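Local coordinates for protein inactive glucansucrase (Lactobacillus reuteri, PDB 5JBD) that is an inactive glucansucrase, a calcium-containing protein of glycoside hydrolase family 70 whose core is a TIM barrel, at residues 491-499 / 617-628; 648-656 / 681-692. One frame throughout, in Å; residues are numbered along the deposited sequence.

Contact 1 (491-499 / 617-628)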
loop_
_atom_site.group_PDB
_atom_site.type_symbol
_atom_site.label_atom_id
_atom_site.label_comp_id
_atom_site.label_asym_id
_atom_site.label_seq_id
_atom_site.Cartn_x
_atom_site.Cartn_y
_atom_site.Cartn_z
ATOM N N ARG A 491 8.222 -12.957 25.017
ATOM C CA ARG A 491 7.933 -14.074 25.923
ATOM C C ARG A 491 7.556 -13.572 27.319
ATOM O O ARG A 491 6.615 -14.087 27.935
ATOM C CB ARG A 491 9.125 -15.033 26.043
ATOM C CG ARG A 491 9.408 -15.875 24.812
ATOM C CD ARG A 491 10.678 -16.698 24.993
ATOM N NE ARG A 491 11.285 -17.033 23.699
ATOM C CZ ARG A 491 11.141 -18.189 23.041
ATOM N NH1 ARG A 491 10.406 -19.182 23.537
ATOM N NH2 ARG A 491 11.745 -18.358 21.859
ATOM N N ALA A 492 8.304 -12.584 27.827
ATOM C CA ALA A 492 8.005 -11.994 29.134
ATOM C C ALA A 492 6.609 -11.350 29.181
ATOM O O ALA A 492 5.915 -11.427 30.205
ATOM C CB ALA A 492 9.083 -10.982 29.530
ATOM N N ARG A 493 6.199 -10.720 28.079
ATOM C CA ARG A 493 4.877 -10.107 28.019
ATOM C C ARG A 493 3.782 -11.128 28.336
ATOM O O ARG A 493 2.881 -10.849 29.149
ATOM C CB ARG A 493 4.610 -9.480 26.664
ATOM C CG ARG A 493 3.290 -8.705 26.609
ATOM C CD ARG A 493 3.074 -8.096 25.235
ATOM N NE ARG A 493 2.004 -7.111 25.237
ATOM C CZ ARG A 493 0.723 -7.340 24.936
ATOM N NH1 ARG A 493 0.289 -8.560 24.598
ATOM N NH2 ARG A 493 -0.135 -6.326 24.999
ATOM N N LYS A 494 3.839 -12.288 27.677
ATOM C CA LYS A 494 2.831 -13.320 27.870
ATOM C C LYS A 494 2.800 -13.807 29.325
ATOM O O LYS A 494 1.730 -14.087 29.865
ATOM C CB LYS A 494 3.045 -14.499 26.896
ATOM C CG LYS A 494 1.988 -15.584 27.026
ATOM C CD LYS A 494 2.191 -16.738 26.055
ATOM C CE LYS A 494 1.037 -17.722 26.191
ATOM N NZ LYS A 494 1.128 -18.845 25.218
ATOM N N GLN A 495 3.969 -13.898 29.950
ATOM C CA GLN A 495 4.066 -14.369 31.329
ATOM C C GLN A 495 3.657 -13.343 32.389
ATOM O O GLN A 495 3.165 -13.732 33.448
ATOM C CB GLN A 495 5.495 -14.847 31.644
ATOM C CG GLN A 495 6.018 -15.994 30.795
ATOM C CD GLN A 495 7.427 -16.383 31.212
ATOM O OE1 GLN A 495 8.345 -15.569 31.176
ATOM N NE2 GLN A 495 7.590 -17.613 31.648
ATOM N N PHE A 496 3.891 -12.054 32.126
ATOM C CA PHE A 496 3.887 -11.061 33.195
ATOM C C PHE A 496 3.013 -9.821 33.021
ATOM O O PHE A 496 2.585 -9.257 34.023
ATOM C CB PHE A 496 5.334 -10.610 33.476
ATOM C CG PHE A 496 6.239 -11.714 33.963
ATOM C CD1 PHE A 496 6.027 -12.309 35.208
ATOM C CD2 PHE A 496 7.326 -12.123 33.202
ATOM C CE1 PHE A 496 6.867 -13.309 35.660
ATOM C CE2 PHE A 496 8.166 -13.138 33.654
ATOM C CZ PHE A 496 7.941 -13.728 34.881
ATOM N N VAL A 497 2.746 -9.408 31.786
ATOM C CA VAL A 497 2.161 -8.091 31.532
ATOM C C VAL A 497 0.630 -8.115 31.662
ATOM O O VAL A 497 -0.069 -8.685 30.821
ATOM C CB VAL A 497 2.635 -7.551 30.175
ATOM C CG1 VAL A 497 1.866 -6.312 29.759
ATOM C CG2 VAL A 497 4.122 -7.264 30.236
ATOM N N SER A 498 0.138 -7.517 32.750
ATOM C CA SER A 498 -1.294 -7.374 33.016
ATOM C C SER A 498 -1.478 -6.370 34.156
ATOM O O SER A 498 -0.501 -5.997 34.799
ATOM C CB SER A 498 -1.941 -8.720 33.368
ATOM O OG SER A 498 -3.358 -8.639 33.438
ATOM N N GLY A 499 -2.716 -5.929 34.373
ATOM C CA GLY A 499 -3.052 -4.999 35.456
ATOM C C GLY A 499 -2.931 -3.545 35.074
ATOM O O GLY A 499 -2.693 -3.217 33.907
ATOM N N VAL A 617 11.070 -8.426 36.336
ATOM C CA VAL A 617 9.862 -9.256 36.486
ATOM C C VAL A 617 9.938 -10.138 37.731
ATOM O O VAL A 617 11.033 -10.482 38.169
ATOM C CB VAL A 617 9.599 -10.156 35.244
ATOM C CG1 VAL A 617 9.328 -9.298 34.020
ATOM C CG2 VAL A 617 10.743 -11.127 34.980
ATOM N N PRO A 618 8.784 -10.523 38.290
ATOM C CA PRO A 618 8.824 -11.432 39.439
ATOM C C PRO A 618 9.568 -12.754 39.187
ATOM O O PRO A 618 9.498 -13.313 38.097
ATOM C CB PRO A 618 7.339 -11.704 39.726
ATOM C CG PRO A 618 6.628 -10.490 39.199
ATOM C CD PRO A 618 7.407 -10.078 37.989
ATOM N N VAL A 619 10.293 -13.215 40.201
ATOM C CA VAL A 619 10.861 -14.562 40.230
ATOM C C VAL A 619 9.681 -15.541 40.311
ATOM O O VAL A 619 8.801 -15.358 41.147
ATOM C CB VAL A 619 11.772 -14.759 41.475
ATOM C CG1 VAL A 619 12.172 -16.227 41.647
ATOM C CG2 VAL A 619 13.020 -13.879 41.383
ATOM N N ILE A 620 9.671 -16.554 39.450
ATOM C CA ILE A 620 8.630 -17.596 39.446
ATOM C C ILE A 620 9.201 -18.992 39.199
ATOM O O ILE A 620 10.339 -19.137 38.741
ATOM C CB ILE A 620 7.569 -17.334 38.357
ATOM C CG1 ILE A 620 8.218 -17.231 36.966
ATOM C CG2 ILE A 620 6.796 -16.072 38.675
ATOM C CD1 ILE A 620 7.227 -17.308 35.819
ATOM N N SER A 621 8.397 -20.000 39.543
ATOM C CA SER A 621 8.662 -21.395 39.250
ATOM C C SER A 621 7.801 -21.792 38.036
ATOM O O SER A 621 6.566 -21.583 38.012
ATOM C CB SER A 621 8.277 -22.245 40.455
ATOM O OG SER A 621 8.309 -23.624 40.189
ATOM N N GLY A 622 8.482 -22.337 37.036
ATOM C CA GLY A 622 7.875 -22.901 35.838
ATOM C C GLY A 622 7.133 -21.881 34.998
ATOM O O GLY A 622 7.534 -20.717 34.940
ATOM N N ASP A 623 6.055 -22.324 34.358
ATOM C CA ASP A 623 5.372 -21.524 33.354
ATOM C C ASP A 623 4.247 -20.685 33.933
ATOM O O ASP A 623 3.566 -21.089 34.875
ATOM C CB ASP A 623 4.810 -22.422 32.245
ATOM C CG ASP A 623 5.897 -23.114 31.446
ATOM O OD1 ASP A 623 6.873 -22.429 31.048
ATOM O OD2 ASP A 623 5.769 -24.345 31.223
ATOM N N GLN A 624 4.043 -19.525 33.337
ATOM C CA GLN A 624 2.953 -18.640 33.723
ATOM C C GLN A 624 2.376 -17.974 32.493
ATOM O O GLN A 624 3.128 -17.596 31.604
ATOM C CB GLN A 624 3.465 -17.570 34.668
ATOM C CG GLN A 624 2.347 -16.845 35.390
ATOM C CD GLN A 624 2.842 -15.946 36.485
ATOM O OE1 GLN A 624 2.708 -16.272 37.651
ATOM N NE2 GLN A 624 3.441 -14.824 36.117
ATOM N N ASP A 625 1.050 -17.826 32.448
ATOM C CA ASP A 625 0.360 -17.146 31.342
ATOM C C ASP A 625 -0.737 -16.273 31.960
ATOM O O ASP A 625 -1.658 -16.786 32.574
ATOM C CB ASP A 625 -0.212 -18.203 30.385
ATOM C CG ASP A 625 -1.004 -17.612 29.202
ATOM O OD1 ASP A 625 -1.090 -16.380 29.022
ATOM O OD2 ASP A 625 -1.540 -18.431 28.420
ATOM N N VAL A 626 -0.616 -14.961 31.794
ATOM C CA VAL A 626 -1.565 -14.012 32.381
ATOM C C VAL A 626 -2.662 -13.566 31.409
ATOM O O VAL A 626 -3.349 -12.585 31.681
ATOM C CB VAL A 626 -0.862 -12.765 32.982
ATOM C CG1 VAL A 626 -0.042 -13.158 34.214
ATOM C CG2 VAL A 626 -0.012 -12.036 31.945
ATOM N N THR A 627 -2.823 -14.280 30.287
ATOM C CA THR A 627 -3.953 -14.067 29.387
ATOM C C THR A 627 -5.257 -13.952 30.163
ATOM O O THR A 627 -5.536 -14.773 31.013
ATOM C CB THR A 627 -4.075 -15.225 28.377
ATOM O OG1 THR A 627 -2.913 -15.242 27.546
ATOM C CG2 THR A 627 -5.308 -15.067 27.473
ATOM N N THR A 628 -6.029 -12.905 29.878
ATOM C CA THR A 628 -7.386 -12.777 30.392
ATOM C C THR A 628 -8.366 -13.269 29.313
ATOM O O THR A 628 -8.296 -12.814 28.174
ATOM C CB THR A 628 -7.691 -11.326 30.803
ATOM O OG1 THR A 628 -6.851 -10.970 31.900
ATOM C CG2 THR A 628 -9.143 -11.159 31.232
HETATM O O HOH W 1 5.794 -19.659 30.685
HETATM O O HOH W 2 -4.320 -10.125 31.298
#
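Two successive carbonyls in the last turn of helix 483-496, those of Lys494 and Gln495, are taken up by an irregular chain that runs past the helix end. The backbone N-H of Val626 meets Lys494 O at 3.2 Å in an almost straight bond (171° at the hydrogen). The side-chain amide of Gln624 reaches the next carbonyl, NE2 to Gln495 O at 2.9 Å, with the acceptor close to the amide plane. Gln624 OE1 is hydrogen-bonded to Thr534 OG1, so the amide is held at both ends and its rotation is fixed. Val626 lays its methyls against the helix end, CG1 3.3 Å from Gln495 O and CG2 by the carbonyls of Lys494 and Val497.

Phe496 sets out away from 617-628, but with CG anti to the carbonyl carbon (chi1 -62°) its ring comes back to face Val617. Val617 CB sits over the centre of one ring face, 3.7 Å from the centroid, while the CB of Gln495 covers the opposite face toward the rim. Ile620 CD1 approaches CZ of the ring at 3.8 Å.

A water at each end extends the contact: one accepts from Gln495 NE2 and Gln624 N and donates to Asp623 OD1, while the other joins Ser498 OG, Val626 O and Thr628 OG1. The bond from Thr627 N to Asp625 OD1 makes an Asx turn beside Lys494, and Thr627 OG1 donates to the same oxygen. Lys494 CE lies 3.5 Å from Asp625 OD2, but NZ stays 4.2 Å from it, too far for a salt bridge. Joining a barrel helix to the chain leaving an antiparallel sheet, the contact is consistent with the junction of the TIM barrel with the beta domain (domain C) of family 70 proteins.

Contact 2 (648-656 / 681-692)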
loop_
_atom_site.group_PDB
_atom_site.type_symbol
_atom_site.label_atom_id
_atom_site.label_comp_id
_atom_site.label_asym_id
_atom_site.label_seq_id
_atom_site.Cartn_x
_atom_site.Cartn_y
_atom_site.Cartn_z
ATOM N N ASP A 648 -6.140 -6.640 25.430
ATOM C CA ASP A 648 -4.698 -6.402 25.704
ATOM C C ASP A 648 -3.861 -7.669 25.666
ATOM O O ASP A 648 -2.654 -7.597 25.430
ATOM C CB ASP A 648 -4.473 -5.751 27.092
ATOM C CG ASP A 648 -4.856 -4.286 27.159
ATOM O OD1 ASP A 648 -5.181 -3.666 26.133
ATOM O OD2 ASP A 648 -4.794 -3.715 28.275
ATOM N N SER A 649 -4.471 -8.827 25.938
ATOM C CA SER A 649 -3.756 -10.111 25.843
ATOM C C SER A 649 -3.299 -10.505 24.405
ATOM O O SER A 649 -2.458 -11.391 24.243
ATOM C CB SER A 649 -4.594 -11.239 26.483
ATOM O OG SER A 649 -4.882 -10.968 27.847
ATOM N N HIS A 650 -3.837 -9.835 23.380
ATOM C CA HIS A 650 -3.444 -10.077 21.987
ATOM C C HIS A 650 -2.157 -9.348 21.609
ATOM O O HIS A 650 -1.788 -8.317 22.218
ATOM C CB HIS A 650 -4.573 -9.671 21.038
ATOM C CG HIS A 650 -5.808 -10.496 21.213
ATOM N ND1 HIS A 650 -6.286 -11.343 20.237
ATOM C CD2 HIS A 650 -6.631 -10.649 22.278
ATOM C CE1 HIS A 650 -7.352 -11.978 20.697
ATOM N NE2 HIS A 650 -7.579 -11.579 21.931
ATOM N N MET A 651 -1.476 -9.920 20.624
ATOM C CA MET A 651 -0.300 -9.341 19.994
ATOM C C MET A 651 -0.268 -9.730 18.513
ATOM O O MET A 651 -0.375 -10.913 18.167
ATOM C CB MET A 651 0.985 -9.813 20.686
ATOM C CG MET A 651 2.254 -9.346 19.995
ATOM S SD MET A 651 3.722 -9.530 21.021
ATOM C CE MET A 651 3.871 -11.292 21.018
ATOM N N ILE A 652 -0.123 -8.709 17.670
ATOM C CA ILE A 652 -0.086 -8.836 16.229
ATOM C C ILE A 652 1.376 -8.995 15.759
ATOM O O ILE A 652 2.288 -8.445 16.370
ATOM C CB ILE A 652 -0.737 -7.607 15.548
ATOM C CG1 ILE A 652 -2.235 -7.561 15.892
ATOM C CG2 ILE A 652 -0.554 -7.650 14.027
ATOM C CD1 ILE A 652 -2.870 -6.203 15.696
ATOM N N TYR A 653 1.574 -9.769 14.683
ATOM C CA TYR A 653 2.881 -9.891 14.010
ATOM C C TYR A 653 2.735 -9.591 12.520
ATOM O O TYR A 653 1.952 -10.257 11.836
ATOM C CB TYR A 653 3.425 -11.297 14.213
ATOM C CG TYR A 653 4.785 -11.556 13.603
ATOM C CD1 TYR A 653 5.913 -10.877 14.056
ATOM C CD2 TYR A 653 4.955 -12.507 12.596
ATOM C CE1 TYR A 653 7.176 -11.132 13.521
ATOM C CE2 TYR A 653 6.210 -12.759 12.037
ATOM C CZ TYR A 653 7.322 -12.083 12.509
ATOM O OH TYR A 653 8.562 -12.339 11.969
ATOM N N GLU A 654 3.436 -8.558 12.040
ATOM C CA GLU A 654 3.470 -8.226 10.618
ATOM C C GLU A 654 4.469 -9.182 9.970
ATOM O O GLU A 654 5.649 -9.144 10.304
ATOM C CB GLU A 654 3.894 -6.761 10.348
ATOM C CG GLU A 654 3.929 -6.454 8.850
ATOM C CD GLU A 654 4.128 -4.993 8.477
ATOM O OE1 GLU A 654 4.519 -4.171 9.311
ATOM O OE2 GLU A 654 3.890 -4.674 7.298
ATOM N N ASP A 655 4.001 -10.013 9.048
ATOM C CA ASP A 655 4.815 -11.145 8.553
ATOM C C ASP A 655 5.720 -10.863 7.352
ATOM O O ASP A 655 6.371 -11.781 6.855
ATOM C CB ASP A 655 3.916 -12.362 8.272
ATOM C CG ASP A 655 3.367 -12.409 6.857
ATOM O OD1 ASP A 655 3.268 -11.365 6.168
ATOM O OD2 ASP A 655 3.018 -13.541 6.437
ATOM N N PHE A 656 5.750 -9.627 6.863
ATOM C CA PHE A 656 6.452 -9.339 5.616
ATOM C C PHE A 656 7.164 -8.001 5.620
ATOM O O PHE A 656 6.928 -7.146 6.496
ATOM C CB PHE A 656 5.473 -9.375 4.439
ATOM C CG PHE A 656 4.545 -8.186 4.352
ATOM C CD1 PHE A 656 3.427 -8.098 5.166
ATOM C CD2 PHE A 656 4.773 -7.171 3.423
ATOM C CE1 PHE A 656 2.562 -7.010 5.080
ATOM C CE2 PHE A 656 3.919 -6.080 3.335
ATOM C CZ PHE A 656 2.803 -6.004 4.162
ATOM N N PHE A 681 5.994 -19.048 16.570
ATOM C CA PHE A 681 5.166 -17.830 16.717
ATOM C C PHE A 681 4.296 -17.907 17.980
ATOM O O PHE A 681 4.134 -16.914 18.706
ATOM C CB PHE A 681 4.312 -17.580 15.466
ATOM C CG PHE A 681 5.111 -17.490 14.188
ATOM C CD1 PHE A 681 6.057 -16.493 14.015
ATOM C CD2 PHE A 681 4.918 -18.403 13.163
ATOM C CE1 PHE A 681 6.805 -16.410 12.849
ATOM C CE2 PHE A 681 5.651 -18.323 11.985
ATOM C CZ PHE A 681 6.603 -17.322 11.830
ATOM N N SER A 682 3.732 -19.094 18.225
ATOM C CA SER A 682 3.018 -19.385 19.474
ATOM C C SER A 682 3.914 -19.211 20.712
ATOM O O SER A 682 3.514 -18.565 21.687
ATOM C CB SER A 682 2.472 -20.815 19.455
ATOM O OG SER A 682 1.768 -21.082 20.653
ATOM N N ASP A 683 5.122 -19.770 20.649
ATOM C CA ASP A 683 6.098 -19.667 21.756
ATOM C C ASP A 683 6.473 -18.205 22.084
ATOM O O ASP A 683 6.749 -17.875 23.237
ATOM C CB ASP A 683 7.377 -20.477 21.445
ATOM C CG ASP A 683 7.138 -21.991 21.386
ATOM O OD1 ASP A 683 6.017 -22.447 21.715
ATOM O OD2 ASP A 683 8.063 -22.732 20.960
ATOM N N LEU A 684 6.466 -17.346 21.064
ATOM C CA LEU A 684 6.703 -15.913 21.235
ATOM C C LEU A 684 5.478 -15.115 21.708
ATOM O O LEU A 684 5.559 -13.882 21.861
ATOM C CB LEU A 684 7.245 -15.324 19.929
ATOM C CG LEU A 684 8.605 -15.864 19.456
ATOM C CD1 LEU A 684 9.013 -15.191 18.158
ATOM C CD2 LEU A 684 9.692 -15.668 20.508
ATOM N N GLY A 685 4.353 -15.788 21.951
ATOM C CA GLY A 685 3.133 -15.119 22.404
ATOM C C GLY A 685 2.370 -14.333 21.340
ATOM O O GLY A 685 1.510 -13.505 21.677
ATOM N N ILE A 686 2.658 -14.586 20.059
ATOM C CA ILE A 686 1.904 -13.957 18.967
ATOM C C ILE A 686 0.535 -14.626 18.930
ATOM O O ILE A 686 0.445 -15.861 18.937
ATOM C CB ILE A 686 2.616 -14.116 17.609
ATOM C CG1 ILE A 686 3.946 -13.350 17.618
ATOM C CG2 ILE A 686 1.738 -13.615 16.483
ATOM C CD1 ILE A 686 4.925 -13.819 16.575
ATOM N N THR A 687 -0.521 -13.821 18.964
ATOM C CA THR A 687 -1.887 -14.343 18.917
ATOM C C THR A 687 -2.578 -14.083 17.569
ATOM O O THR A 687 -3.529 -14.792 17.221
ATOM C CB THR A 687 -2.747 -13.720 20.035
ATOM O OG1 THR A 687 -2.884 -12.319 19.802
ATOM C CG2 THR A 687 -2.142 -13.958 21.417
ATOM N N ASP A 688 -2.105 -13.077 16.830
ATOM C CA ASP A 688 -2.747 -12.616 15.609
ATOM C C ASP A 688 -1.693 -12.374 14.538
ATOM O O ASP A 688 -0.808 -11.528 14.706
ATOM C CB ASP A 688 -3.539 -11.345 15.907
ATOM C CG ASP A 688 -4.789 -11.636 16.726
ATOM O OD1 ASP A 688 -5.818 -12.046 16.131
ATOM O OD2 ASP A 688 -4.717 -11.492 17.977
ATOM N N PHE A 689 -1.799 -13.121 13.443
ATOM C CA PHE A 689 -0.767 -13.167 12.389
ATOM C C PHE A 689 -1.252 -12.368 11.189
ATOM O O PHE A 689 -2.201 -12.777 10.500
ATOM C CB PHE A 689 -0.488 -14.633 12.034
ATOM C CG PHE A 689 0.868 -14.885 11.406
ATOM C CD1 PHE A 689 1.019 -14.884 10.034
ATOM C CD2 PHE A 689 1.981 -15.162 12.196
ATOM C CE1 PHE A 689 2.254 -15.126 9.452
ATOM C CE2 PHE A 689 3.225 -15.415 11.621
ATOM C CZ PHE A 689 3.358 -15.395 10.249
ATOM N N TRP A 690 -0.623 -11.217 10.945
ATOM C CA TRP A 690 -0.945 -10.354 9.816
ATOM C C TRP A 690 -0.151 -10.849 8.603
ATOM O O TRP A 690 1.093 -10.760 8.557
ATOM C CB TRP A 690 -0.673 -8.879 10.158
ATOM C CG TRP A 690 -0.596 -7.873 9.050
ATOM C CD1 TRP A 690 -1.027 -8.005 7.760
ATOM C CD2 TRP A 690 -0.033 -6.559 9.142
ATOM N NE1 TRP A 690 -0.769 -6.863 7.044
ATOM C CE2 TRP A 690 -0.155 -5.958 7.863
ATOM C CE3 TRP A 690 0.564 -5.830 10.175
ATOM C CZ2 TRP A 690 0.315 -4.663 7.590
ATOM C CZ3 TRP A 690 1.022 -4.543 9.911
ATOM C CH2 TRP A 690 0.883 -3.968 8.632
ATOM N N MET A 691 -0.886 -11.359 7.619
ATOM C CA MET A 691 -0.305 -11.851 6.368
ATOM C C MET A 691 -0.341 -10.778 5.286
ATOM O O MET A 691 -1.310 -10.025 5.159
ATOM C CB MET A 691 -1.030 -13.109 5.891
ATOM C CG MET A 691 -0.996 -14.218 6.929
ATOM S SD MET A 691 -1.082 -15.911 6.314
ATOM C CE MET A 691 0.529 -15.991 5.537
ATOM N N ALA A 692 0.731 -10.739 4.503
ATOM C CA ALA A 692 0.862 -9.817 3.388
ATOM C C ALA A 692 -0.328 -9.908 2.443
ATOM O O ALA A 692 -0.955 -10.966 2.344
ATOM C CB ALA A 692 2.149 -10.112 2.622
#
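His650 and Asp688 meet nearly coplanar, ring and carboxylate 25° apart, where parallel strands 652-654 and 688-691 of the TIM barrel begin to pair. ND1 gives its hydrogen to the syn lone pair of Asp688 OD2 at 2.8 Å. Thr687 OG1 donates to that same oxygen from its anti side and also accepts from Met651 N, so one hydroxyl ties the two segments together.

Farther along, Glu654 and Trp690 extend side by side in the same direction. The Glu654 carboxylate is 10° from parallel to the indole, and the side chain lies over its face, CG 3.7 Å from the centroid of the six-membered ring; beyond the strands, Glu654 OE2 bonds to His392 and Trp690 NE1 to Asp747. Phe656 turns an edge toward the face of the indole's five-membered ring, the planes 83° apart, and receives Ala692 CB over one of its own faces.

Tyr653 lies on the other face of the sheet, alongside Phe689. Their rings are oblique, as are those of Tyr653 and Phe681; the three form a cluster, and Ile686 CD1 adds an off-centre CH-pi contact to Tyr653. Beside them Met651 bends at its last torsion, bringing CE to 3.2 Å from Leu684 O.

Overall arrangement
Contact 1 and contact 2 follow one another along the chain, their centres about 17 Å apart, and they touch directly. Arg493, on the helix of contact 1, probably donates through NH2 to Asp648 O of contact 2 at 2.9 Å, and Thr628 N probably bonds to Ser649 OG at 3.0 Å. The junction with the beta-sheet domain is thereby fastened to the turn that leads into barrel strand 652-654. Contact 2 is the more central, about 20 Å from the centre of the chain against about 36 Å for contact 1. The calcium ion is bound by Glu237, Asp243, Asn287 and Asn751, none of which belongs to either contact.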